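Local coordinates for protein OBCA, Oxalate Biosynthetic Component A (Burkholderia glumae, PDB 4NNC) that belongs to the beta-keto acid cleavage enzyme family of the TIM-barrel clan and binds a cobalt ion, an oxalate ion and the ligand 2KQ, at residues 225-230 with 252-257; 478-483 with 496-501. One frame throughout, in Å; residues are numbered along the deposited sequence.

Overall arrangement
Both contacts belong to the (beta/alpha)8 barrel, on opposite sides of the chain's centre, and each is partly buried. Interaction 1 joins strand 222-229 to the loop that leads into helix 255-268, whereas interaction 2 sets helix 495-507 against the short strand 479-481; no helix or strand is common to the two. Their centres lie 26 Å apart, yet each reaches 2KQ: 225-230 near the cobalt ion through His226, 478-483 at a phosphate through Leu478. The chemistry differs as well. Interaction 1 rests mainly on hydrogen bonds around one threonine, supplemented by water, while interaction 2 combines aliphatic packing with a single glutamine-to-backbone bond.

Interaction 1: residues 225-230 with 252-257; sequences LHTRDL and QIVLDD. With CO (cobalt (II) ion), chain B; OXL (oxalate ion), chain C; 2KQ ((3S)-3-[2-[3-[[(2R)-4-[[[(2R,3S,4R,5R)-5-(6-aminopurin-9-yl)-4-oxidanyl-3-phosphonooxy-oxolan-2-yl]methoxy-oxidanyl-phosphoryl]oxy-oxidanyl-phosphoryl]oxy-3,3-dimethyl-2-oxidanyl-butanoyl]amino]propanoylamino]ethylsulfanyl]-3-oxidanyl-butanoic acid), chain D.
The hydroxyl of Thr227 is gripped by two backbone atoms of the loop before helix 255-268. OG1 donates to Gln252 O at 2.6 Å, meeting a lone pair in the carbonyl plane, and accepts the amide of Val254, N to OG1 2.9 Å with an N-H...O angle of 147°. With chi1 at 47°, OG1 sits between the backbone N and the carbonyl carbon of its own residue, which turns the hydroxyl to the loop and leaves CG2 to rest 3.7 Å from Asp257 CB. The threonine backbone adds a straighter bond: Gln252 N donates to Thr227 O at 3.2 Å and 164°. Val254, whose N-H binds OG1, is the N-cap residue, which places that bond at the helix start. A water accepts from Arg228 N and lies at hydrogen-bonding distance from Asp257 OD2, so it bridges the two segments, and Asp229 CB lies 3.9 Å from Gln252 CB, its carboxylate being paired with Arg250. One residue before Thr227, His226 NE2 binds the cobalt ion at 2.0 Å together with His224 and Glu475, O51 and O54 of 2KQ completing the ligands, while the ND1 of His226 is held by Asn251. The whole forms part of a beta-alpha-beta crossover: strand 222-229 pairs in parallel with 273-276, the intervening helix 255-268 packs Tyr258 and Ile261 on Thr227, and helix 205-217 meets Leu225.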
# COMPACT_ATOMS: atom_id res chain seq x y z
N LEU A 225 -8.10 -2.48 8.05
CA LEU A 225 -8.79 -1.46 7.25
C LEU A 225 -8.40 -0.01 7.55
O LEU A 225 -8.15 0.35 8.71
CB LEU A 225 -10.30 -1.59 7.42
CG LEU A 225 -10.93 -2.90 6.94
CD1 LEU A 225 -12.44 -2.90 7.17
CD2 LEU A 225 -10.58 -3.15 5.47
N HIS A 226 -8.39 0.81 6.49
CA HIS A 226 -8.38 2.26 6.59
C HIS A 226 -9.57 2.79 5.80
O HIS A 226 -10.06 2.11 4.89
CB HIS A 226 -7.14 2.85 5.93
CG HIS A 226 -5.87 2.64 6.69
ND1 HIS A 226 -5.05 3.68 7.05
CD2 HIS A 226 -5.27 1.51 7.13
CE1 HIS A 226 -4.00 3.20 7.69
NE2 HIS A 226 -4.10 1.89 7.75
N THR A 227 -9.99 4.01 6.11
CA THR A 227 -10.90 4.74 5.23
C THR A 227 -10.23 6.00 4.66
O THR A 227 -9.21 6.45 5.20
CB THR A 227 -12.22 5.11 5.93
OG1 THR A 227 -11.94 5.68 7.22
CG2 THR A 227 -13.09 3.88 6.08
N ARG A 228 -10.80 6.56 3.59
CA ARG A 228 -10.28 7.77 2.95
C ARG A 228 -11.36 8.85 2.86
O ARG A 228 -12.54 8.55 2.63
CB ARG A 228 -9.75 7.45 1.55
CG ARG A 228 -8.67 6.39 1.51
CD ARG A 228 -7.40 6.87 2.21
NE ARG A 228 -6.32 5.90 2.03
CZ ARG A 228 -5.50 5.88 0.99
NH1 ARG A 228 -5.60 6.80 0.03
NH2 ARG A 228 -4.56 4.93 0.91
N ASP A 229 -10.95 10.09 3.06
CA ASP A 229 -11.83 11.25 2.88
C ASP A 229 -11.84 11.62 1.39
O ASP A 229 -10.81 12.01 0.84
CB ASP A 229 -11.29 12.40 3.73
CG ASP A 229 -12.02 13.73 3.50
OD1 ASP A 229 -13.13 13.76 2.91
OD2 ASP A 229 -11.46 14.76 3.93
N LEU A 230 -12.99 11.48 0.74
CA LEU A 230 -13.08 11.77 -0.69
C LEU A 230 -13.85 13.06 -0.98
O LEU A 230 -14.30 13.27 -2.10
CB LEU A 230 -13.74 10.60 -1.43
CG LEU A 230 -13.11 9.20 -1.32
CD1 LEU A 230 -13.87 8.22 -2.18
CD2 LEU A 230 -11.64 9.23 -1.71
N GLN A 252 -8.04 9.12 6.57
CA GLN A 252 -8.93 9.69 7.56
C GLN A 252 -9.92 8.63 8.05
O GLN A 252 -10.47 7.88 7.25
CB GLN A 252 -9.71 10.86 6.94
CG GLN A 252 -10.76 11.45 7.84
CD GLN A 252 -10.14 12.17 9.01
OE1 GLN A 252 -9.43 13.17 8.84
NE2 GLN A 252 -10.39 11.66 10.21
N ILE A 253 -10.15 8.57 9.35
CA ILE A 253 -11.22 7.74 9.90
C ILE A 253 -12.58 8.37 9.57
O ILE A 253 -12.89 9.48 10.04
CB ILE A 253 -11.08 7.61 11.43
CG1 ILE A 253 -9.72 7.03 11.78
CG2 ILE A 253 -12.22 6.78 12.01
CD1 ILE A 253 -9.31 7.31 13.22
N VAL A 254 -13.39 7.68 8.78
CA VAL A 254 -14.67 8.21 8.35
C VAL A 254 -15.77 7.35 8.94
O VAL A 254 -15.94 6.20 8.54
CB VAL A 254 -14.79 8.20 6.82
CG1 VAL A 254 -16.07 8.92 6.36
CG2 VAL A 254 -13.56 8.83 6.19
N LEU A 255 -16.51 7.89 9.91
CA LEU A 255 -17.45 7.06 10.67
C LEU A 255 -18.56 6.50 9.78
O LEU A 255 -18.89 5.32 9.89
CB LEU A 255 -18.02 7.82 11.88
CG LEU A 255 -16.96 8.35 12.85
CD1 LEU A 255 -17.61 8.95 14.11
CD2 LEU A 255 -15.96 7.26 13.23
N ASP A 256 -19.10 7.33 8.89
CA ASP A 256 -20.19 6.87 8.02
C ASP A 256 -19.73 5.71 7.13
O ASP A 256 -20.53 4.84 6.79
CB ASP A 256 -20.71 8.02 7.13
CG ASP A 256 -21.47 9.09 7.92
OD1 ASP A 256 -21.85 8.83 9.08
OD2 ASP A 256 -21.67 10.20 7.37
N ASP A 257 -18.46 5.72 6.74
CA ASP A 257 -17.93 4.69 5.85
C ASP A 257 -17.88 3.37 6.59
O ASP A 257 -18.25 2.32 6.06
CB ASP A 257 -16.53 5.07 5.35
CG ASP A 257 -16.56 6.04 4.19
OD1 ASP A 257 -17.64 6.59 3.87
OD2 ASP A 257 -15.49 6.25 3.57
CO CO B . -2.70 0.66 8.54
C1 OXL C . -0.07 4.61 9.43
C2 OXL C . 0.21 3.43 8.60
O1 OXL C . 0.55 4.79 10.52
O2 OXL C . 1.36 3.28 8.08
O3 OXL C . -0.95 5.41 9.02
O4 OXL C . -0.73 2.60 8.39
C01 2KQ D . 3.34 3.83 -1.05
C02 2KQ D . 3.65 2.34 -1.29
C03 2KQ D . 2.41 1.44 -0.80
C04 2KQ D . 3.91 2.14 -2.79
O05 2KQ D . 4.21 0.78 -3.00
P06 2KQ D . 5.11 0.34 -4.25
O07 2KQ D . 4.80 -1.11 -4.57
O08 2KQ D . 4.79 1.18 -5.47
O09 2KQ D . 6.64 0.47 -3.83
P10 2KQ D . 7.59 1.75 -3.99
O11 2KQ D . 8.84 1.56 -3.18
O12 2KQ D . 6.88 2.98 -3.48
O13 2KQ D . 7.99 1.95 -5.54
C14 2KQ D . 8.75 3.11 -5.93
C15 2KQ D . 9.30 2.92 -7.28
O16 2KQ D . 9.95 1.60 -7.42
C17 2KQ D . 9.23 0.85 -8.41
N18 2KQ D . 9.09 -0.48 -7.93
C19 2KQ D . 8.21 -0.94 -7.02
N20 2KQ D . 8.42 -2.26 -6.83
C21 2KQ D . 9.45 -2.66 -7.62
C22 2KQ D . 10.11 -3.88 -7.86
N23 2KQ D . 9.70 -5.09 -7.15
N24 2KQ D . 11.12 -3.92 -8.74
C25 2KQ D . 11.51 -2.79 -9.39
N26 2KQ D . 10.90 -1.61 -9.20
C27 2KQ D . 9.87 -1.53 -8.31
C28 2KQ D . 7.94 1.54 -8.61
O29 2KQ D . 7.49 1.42 -9.97
C30 2KQ D . 8.24 2.96 -8.33
O31 2KQ D . 8.74 3.59 -9.53
P32 2KQ D . 9.29 5.14 -9.47
O33 2KQ D . 10.55 5.25 -8.60
O34 2KQ D . 9.59 5.64 -10.87
O35 2KQ D . 8.21 6.00 -8.87
C36 2KQ D . 4.99 1.98 -0.57
O37 2KQ D . 5.98 2.77 -1.08
C38 2KQ D . 4.98 2.16 0.96
O39 2KQ D . 4.99 3.26 1.50
N40 2KQ D . 5.02 0.97 1.79
C41 2KQ D . 5.06 1.16 3.20
C42 2KQ D . 3.65 1.12 3.79
C43 2KQ D . 3.60 1.30 5.32
O44 2KQ D . 4.17 2.24 5.88
N45 2KQ D . 2.90 0.32 6.09
C46 2KQ D . 2.87 0.50 7.51
C47 2KQ D . 1.44 0.48 8.02
S48 2KQ D . 1.37 0.35 9.80
C49 2KQ D . -0.31 0.07 10.30
C50 2KQ D . -0.36 -1.29 10.75
O51 2KQ D . -1.20 0.18 9.20
C52 2KQ D . -0.69 0.95 11.53
C53 2KQ D . -2.05 1.58 11.58
O54 2KQ D . -2.87 1.44 10.63
O55 2KQ D . -2.36 2.25 12.60
O HOH W 1 -8.50 5.56 7.99
O HOH W 2 -13.08 5.19 2.71

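Interaction 2: residues 478-483 with 496-501; sequences LTVNDA and WEQVSL. With 2KQ ((3S)-3-[2-[3-[[(2R)-4-[[[(2R,3S,4R,5R)-5-(6-aminopurin-9-yl)-4-oxidanyl-3-phosphonooxy-oxolan-2-yl]methoxy-oxidanyl-phosphoryl]oxy-oxidanyl-phosphoryl]oxy-3,3-dimethyl-2-oxidanyl-butanoyl]amino]propanoylamino]ethylsulfanyl]-3-oxidanyl-butanoic acid), chain D.
Gln498 reaches from its helix to the strand backbone, passing Val480 on the way. CB leaves the helix pointing neither at the strand nor from it. With chi1 at -62°, CG stands anti to the carbonyl carbon and lies 3.6 Å from Val480 CG1, and the extended remainder carries CD toward the peptide of Thr479. At the tip NE2 donates to Thr479 O over 3.1 Å, almost straight at 170°. The acceptor lies within the plane of the glutamine amide, but the donor stands above the carbonyl plane and so misses the lone-pair direction. NE2 is also bonded to Gly477 O, and these two backbone carbonyls together fix the rotation of a buried amide. Strand 479-481 belongs to a two-stranded antiparallel hairpin with 489-491, which lies in sequence between strand 469-472 of the (beta/alpha)8 barrel and helix 495-507; the helix packs beside it. The axes of 479-481 and 496-501 come within 9.0 Å, their directions 32° from parallel. Val480 points toward the helix: CG1 touches Leu501 CD1 at 3.7 Å, the two side chains crossing at about a right angle, and CG2 lies 4.0 Å from Glu497 OE2, in a carboxylate held by Arg490 and Arg493 N. On the ligand side, the backbone N of Leu478 donates to phosphate oxygen O07 of 2KQ at 2.9 Å, and Leu478 CD1 lies 3.6 Å from O08 of the same phosphate. Thr479 CG2 comes within 3.8 Å of the adenine atom N20.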
# COMPACT_ATOMS: atom_id res chain seq x y z
N LEU A 478 2.29 -2.49 -3.91
CA LEU A 478 1.32 -2.45 -5.00
C LEU A 478 1.56 -3.50 -6.10
O LEU A 478 0.75 -3.62 -7.03
CB LEU A 478 1.32 -1.05 -5.63
CG LEU A 478 0.97 0.14 -4.73
CD1 LEU A 478 1.15 1.42 -5.53
CD2 LEU A 478 -0.46 0.01 -4.24
N THR A 479 2.66 -4.24 -5.98
CA THR A 479 3.13 -5.15 -7.04
C THR A 479 3.02 -6.62 -6.65
O THR A 479 2.80 -6.94 -5.50
CB THR A 479 4.61 -4.92 -7.35
OG1 THR A 479 5.39 -5.29 -6.21
CG2 THR A 479 4.88 -3.45 -7.68
N VAL A 480 3.17 -7.50 -7.64
CA VAL A 480 3.42 -8.93 -7.43
C VAL A 480 4.50 -9.37 -8.41
O VAL A 480 4.73 -8.71 -9.43
CB VAL A 480 2.16 -9.81 -7.68
CG1 VAL A 480 1.11 -9.62 -6.60
CG2 VAL A 480 1.56 -9.52 -9.06
N ASN A 481 5.16 -10.48 -8.12
CA ASN A 481 6.03 -11.11 -9.10
C ASN A 481 5.20 -11.86 -10.12
O ASN A 481 4.16 -12.43 -9.78
CB ASN A 481 7.02 -12.07 -8.43
CG ASN A 481 8.09 -11.34 -7.68
OD1 ASN A 481 8.58 -10.31 -8.12
ND2 ASN A 481 8.45 -11.86 -6.52
N ASP A 482 5.64 -11.84 -11.37
CA ASP A 482 4.98 -12.57 -12.44
C ASP A 482 6.10 -13.02 -13.39
O ASP A 482 6.64 -12.21 -14.15
CB ASP A 482 3.96 -11.67 -13.16
CG ASP A 482 3.14 -12.42 -14.21
OD1 ASP A 482 3.62 -13.43 -14.77
OD2 ASP A 482 1.99 -12.00 -14.49
N ALA A 483 6.45 -14.30 -13.32
CA ALA A 483 7.56 -14.83 -14.11
C ALA A 483 7.30 -14.80 -15.62
O ALA A 483 8.25 -14.81 -16.42
CB ALA A 483 7.93 -16.24 -13.63
N TRP A 496 -6.16 -9.29 -2.80
CA TRP A 496 -6.50 -10.73 -2.84
C TRP A 496 -5.39 -11.53 -3.54
O TRP A 496 -5.01 -12.62 -3.10
CB TRP A 496 -7.89 -10.98 -3.47
CG TRP A 496 -7.97 -10.56 -4.92
CD1 TRP A 496 -8.41 -9.36 -5.41
CD2 TRP A 496 -7.56 -11.33 -6.05
NE1 TRP A 496 -8.30 -9.34 -6.78
CE2 TRP A 496 -7.78 -10.54 -7.20
CE3 TRP A 496 -7.02 -12.62 -6.21
CZ2 TRP A 496 -7.48 -10.99 -8.49
CZ3 TRP A 496 -6.72 -13.06 -7.48
CH2 TRP A 496 -6.94 -12.25 -8.61
N GLU A 497 -4.83 -10.95 -4.60
CA GLU A 497 -3.81 -11.62 -5.39
C GLU A 497 -2.54 -11.85 -4.56
O GLU A 497 -1.96 -12.95 -4.58
CB GLU A 497 -3.50 -10.82 -6.66
CG GLU A 497 -2.63 -11.60 -7.64
CD GLU A 497 -2.55 -10.98 -9.01
OE1 GLU A 497 -2.56 -11.76 -10.00
OE2 GLU A 497 -2.44 -9.73 -9.11
N GLN A 498 -2.13 -10.82 -3.83
CA GLN A 498 -0.97 -10.94 -2.94
C GLN A 498 -1.22 -11.96 -1.83
O GLN A 498 -0.34 -12.75 -1.49
CB GLN A 498 -0.60 -9.58 -2.35
CG GLN A 498 -0.20 -8.60 -3.43
CD GLN A 498 -0.31 -7.16 -2.95
OE1 GLN A 498 -1.16 -6.84 -2.12
NE2 GLN A 498 0.56 -6.29 -3.48
N VAL A 499 -2.43 -11.95 -1.27
CA VAL A 499 -2.80 -12.97 -0.30
C VAL A 499 -2.65 -14.37 -0.91
O VAL A 499 -2.07 -15.27 -0.30
CB VAL A 499 -4.25 -12.83 0.19
CG1 VAL A 499 -4.62 -14.02 1.06
CG2 VAL A 499 -4.45 -11.53 0.94
N SER A 500 -3.17 -14.53 -2.12
CA SER A 500 -3.14 -15.81 -2.83
C SER A 500 -1.71 -16.27 -3.11
O SER A 500 -1.39 -17.44 -2.98
CB SER A 500 -3.92 -15.69 -4.14
OG SER A 500 -3.79 -16.88 -4.88
N LEU A 501 -0.84 -15.34 -3.49
CA LEU A 501 0.53 -15.71 -3.78
C LEU A 501 1.30 -16.08 -2.52
O LEU A 501 2.08 -17.04 -2.52
CB LEU A 501 1.23 -14.59 -4.56
CG LEU A 501 0.66 -14.47 -5.98
CD1 LEU A 501 1.23 -13.27 -6.73
CD2 LEU A 501 0.94 -15.76 -6.76
C01 2KQ D . 3.34 3.83 -1.05
C02 2KQ D . 3.65 2.34 -1.29
C03 2KQ D . 2.41 1.44 -0.80
C04 2KQ D . 3.91 2.14 -2.79
O05 2KQ D . 4.21 0.78 -3.00
P06 2KQ D . 5.11 0.34 -4.25
O07 2KQ D . 4.80 -1.11 -4.57
O08 2KQ D . 4.79 1.18 -5.47
O09 2KQ D . 6.64 0.47 -3.83
P10 2KQ D . 7.59 1.75 -3.99
O11 2KQ D . 8.84 1.56 -3.18
O12 2KQ D . 6.88 2.98 -3.48
O13 2KQ D . 7.99 1.95 -5.54
C14 2KQ D . 8.75 3.11 -5.93
C15 2KQ D . 9.30 2.92 -7.28
O16 2KQ D . 9.95 1.60 -7.42
C17 2KQ D . 9.23 0.85 -8.41
N18 2KQ D . 9.09 -0.48 -7.93
C19 2KQ D . 8.21 -0.94 -7.02
N20 2KQ D . 8.42 -2.26 -6.83
C21 2KQ D . 9.45 -2.66 -7.62
C22 2KQ D . 10.11 -3.88 -7.86
N23 2KQ D . 9.70 -5.09 -7.15
N24 2KQ D . 11.12 -3.92 -8.74
C25 2KQ D . 11.51 -2.79 -9.39
N26 2KQ D . 10.90 -1.61 -9.20
C27 2KQ D . 9.87 -1.53 -8.31
C28 2KQ D . 7.94 1.54 -8.61
O29 2KQ D . 7.49 1.42 -9.97
C30 2KQ D . 8.24 2.96 -8.33
O31 2KQ D . 8.74 3.59 -9.53
P32 2KQ D . 9.29 5.14 -9.47
O33 2KQ D . 10.55 5.25 -8.60
O34 2KQ D . 9.59 5.64 -10.87
O35 2KQ D . 8.21 6.00 -8.87
C36 2KQ D . 4.99 1.98 -0.57
O37 2KQ D . 5.98 2.77 -1.08
C38 2KQ D . 4.98 2.16 0.96
O39 2KQ D . 4.99 3.26 1.50
N40 2KQ D . 5.02 0.97 1.79
C41 2KQ D . 5.06 1.16 3.20
C42 2KQ D . 3.65 1.12 3.79
C43 2KQ D . 3.60 1.30 5.32
O44 2KQ D . 4.17 2.24 5.88
N45 2KQ D . 2.90 0.32 6.09
C46 2KQ D . 2.87 0.50 7.51
C47 2KQ D . 1.44 0.48 8.02
S48 2KQ D . 1.37 0.35 9.80
C49 2KQ D . -0.31 0.07 10.30
C50 2KQ D . -0.36 -1.29 10.75
O51 2KQ D . -1.20 0.18 9.20
C52 2KQ D . -0.69 0.95 11.53
C53 2KQ D . -2.05 1.58 11.58
O54 2KQ D . -2.87 1.44 10.63
O55 2KQ D . -2.36 2.25 12.60